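Local coordinates for fosfomycin resistance protein FosX (Mesorhizobium loti, PDB 1R9C), which catalyses the hydration of the antibiotic fosfomycin, using manganese as cofactor, and so confers resistance to the drug, at residues F47-D51 with I52-I56. Numbering follows the deposited sequence.
Sequences FLIGD and IWVAI
Phe47 and Val54 exchange two backbone hydrogen bonds. Phe47 N gives to Val54 O at 2.7 Å, and Val54 N returns a bond to Phe47 O. Ile49 and Ile52 form a second pair of the same kind. Ile49 N reaches Ile52 O at 2.9 Å. The return bond, from Ile52 N to Ile49 O, closes a type II' turn. Gly50 takes the first corner of this turn with a positive phi of 66°, and Asp51 the second. This is a beta hairpin with a two-residue type II' turn, with Leu48 and Trp53 as the non-hydrogen-bonded pair between the two bonded ones. Two CA-H...O contacts add to the ladder, the closer from Leu48 CA to Ile52 O at 3.2 Å.

Phe47, Ile49, Ile52 and Val54 put their side chains on one face of the sheet. Ile49 CD1 meets Val54 CG2 at 3.8 Å, diagonally across the strands. Ile56 CD1 comes to the edge of the Phe47 ring, 3.6 Å from CE1. A chi1 of 61° sets Ile56 CG1 between its backbone N and carbonyl carbon and carries CD1 to that edge. Helix 15-26 packs on this apolar face, touching Phe47, Ile49 and Ile56. Leu48 and Trp53 occupy the other face, where both touch Leu124 of the second subunit. The Trp53 ring also meets the ring of His7, a manganese ligand.

The backbone N and O of Phe47, Ile49, Ile52 and Val54 are thus paired within the hairpin, while Leu48 and Trp53 bond outward to Arg29 and Met8 beside it. The face with Phe47 joins the helix and, near the turn, the second subunit through Ile49 and Ile52; the other meets that subunit and the surroundings of the metal site.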
loop_
_atom_site.group_PDB
_atom_site.type_symbol
_atom_site.label_atom_id
_atom_site.label_comp_id
_atom_site.label_asym_id
_atom_site.label_seq_id
_atom_site.Cartn_x
_atom_site.Cartn_y
_atom_site.Cartn_z
ATOM N N PHE A 47 8.298 9.341 -4.358
ATOM C CA PHE A 47 7.355 10.180 -5.060
ATOM C C PHE A 47 6.261 10.636 -4.131
ATOM O O PHE A 47 5.952 9.965 -3.126
ATOM C CB PHE A 47 6.680 9.398 -6.201
ATOM C CG PHE A 47 7.604 9.012 -7.321
ATOM C CD1 PHE A 47 8.367 7.832 -7.248
ATOM C CD2 PHE A 47 7.673 9.779 -8.466
ATOM C CE1 PHE A 47 9.195 7.461 -8.286
ATOM C CE2 PHE A 47 8.534 9.408 -9.528
ATOM C CZ PHE A 47 9.289 8.252 -9.426
ATOM N N LEU A 48 5.649 11.766 -4.499
ATOM C CA LEU A 48 4.405 12.189 -3.872
ATOM C C LEU A 48 3.260 12.155 -4.896
ATOM O O LEU A 48 3.394 12.611 -6.057
ATOM C CB LEU A 48 4.522 13.595 -3.270
ATOM C CG LEU A 48 5.218 13.832 -1.924
ATOM C CD1 LEU A 48 5.393 15.328 -1.614
ATOM C CD2 LEU A 48 4.393 13.170 -0.815
ATOM N N ILE A 49 2.150 11.576 -4.454
ATOM C CA ILE A 49 0.878 11.674 -5.161
ATOM C C ILE A 49 -0.006 12.454 -4.194
ATOM O O ILE A 49 -0.532 11.885 -3.261
ATOM C CB ILE A 49 0.290 10.277 -5.448
ATOM C CG1 ILE A 49 1.217 9.496 -6.401
ATOM C CG2 ILE A 49 -1.105 10.441 -6.134
ATOM C CD1 ILE A 49 1.004 8.020 -6.442
ATOM N N GLY A 50 -0.103 13.769 -4.391
ATOM C CA GLY A 50 -0.730 14.637 -3.414
ATOM C C GLY A 50 0.151 14.617 -2.164
ATOM O O GLY A 50 1.323 15.006 -2.199
ATOM N N ASP A 51 -0.394 14.118 -1.067
ATOM C CA ASP A 51 0.410 13.971 0.142
ATOM C C ASP A 51 0.779 12.488 0.398
ATOM O O ASP A 51 1.278 12.152 1.471
ATOM C CB ASP A 51 -0.389 14.509 1.327
ATOM C CG ASP A 51 -1.700 13.784 1.493
ATOM O OD1 ASP A 51 -1.892 12.748 0.827
ATOM O OD2 ASP A 51 -2.597 14.140 2.282
ATOM N N ILE A 52 0.561 11.617 -0.573
ATOM C CA ILE A 52 0.894 10.200 -0.377
ATOM C C ILE A 52 2.335 9.916 -0.812
ATOM O O ILE A 52 2.718 10.192 -1.942
ATOM C CB ILE A 52 -0.102 9.316 -1.141
ATOM C CG1 ILE A 52 -1.511 9.554 -0.631
ATOM C CG2 ILE A 52 0.274 7.795 -1.045
ATOM C CD1 ILE A 52 -2.571 9.099 -1.635
ATOM N N TRP A 53 3.125 9.365 0.110
ATOM C CA TRP A 53 4.508 8.979 -0.152
ATOM C C TRP A 53 4.538 7.571 -0.730
ATOM O O TRP A 53 4.092 6.617 -0.069
ATOM C CB TRP A 53 5.236 9.026 1.177
ATOM C CG TRP A 53 6.698 8.691 1.229
ATOM C CD1 TRP A 53 7.569 8.472 0.196
ATOM C CD2 TRP A 53 7.462 8.569 2.427
ATOM N NE1 TRP A 53 8.824 8.201 0.691
ATOM C CE2 TRP A 53 8.793 8.270 2.055
ATOM C CE3 TRP A 53 7.154 8.689 3.789
ATOM C CZ2 TRP A 53 9.817 8.093 2.998
ATOM C CZ3 TRP A 53 8.178 8.528 4.727
ATOM C CH2 TRP A 53 9.484 8.227 4.325
ATOM N N VAL A 54 5.043 7.459 -1.959
ATOM C CA VAL A 54 5.319 6.188 -2.578
ATOM C C VAL A 54 6.820 6.056 -2.730
ATOM O O VAL A 54 7.477 6.969 -3.251
ATOM C CB VAL A 54 4.711 6.111 -4.015
ATOM C CG1 VAL A 54 5.098 4.776 -4.696
ATOM C CG2 VAL A 54 3.236 6.322 -3.941
ATOM N N ALA A 55 7.359 4.926 -2.301
ATOM C CA ALA A 55 8.781 4.636 -2.499
ATOM C C ALA A 55 8.905 3.463 -3.460
ATOM O O ALA A 55 8.176 2.487 -3.341
ATOM C CB ALA A 55 9.455 4.292 -1.164
ATOM N N ILE A 56 9.838 3.561 -4.413
ATOM C CA ILE A 56 10.179 2.427 -5.241
ATOM C C ILE A 56 11.652 2.097 -5.111
ATOM O O ILE A 56 12.499 3.004 -4.978
ATOM C CB ILE A 56 9.747 2.626 -6.726
ATOM C CG1 ILE A 56 10.426 3.852 -7.383
ATOM C CG2 ILE A 56 8.200 2.747 -6.817
ATOM C CD1 ILE A 56 10.089 4.009 -8.850
#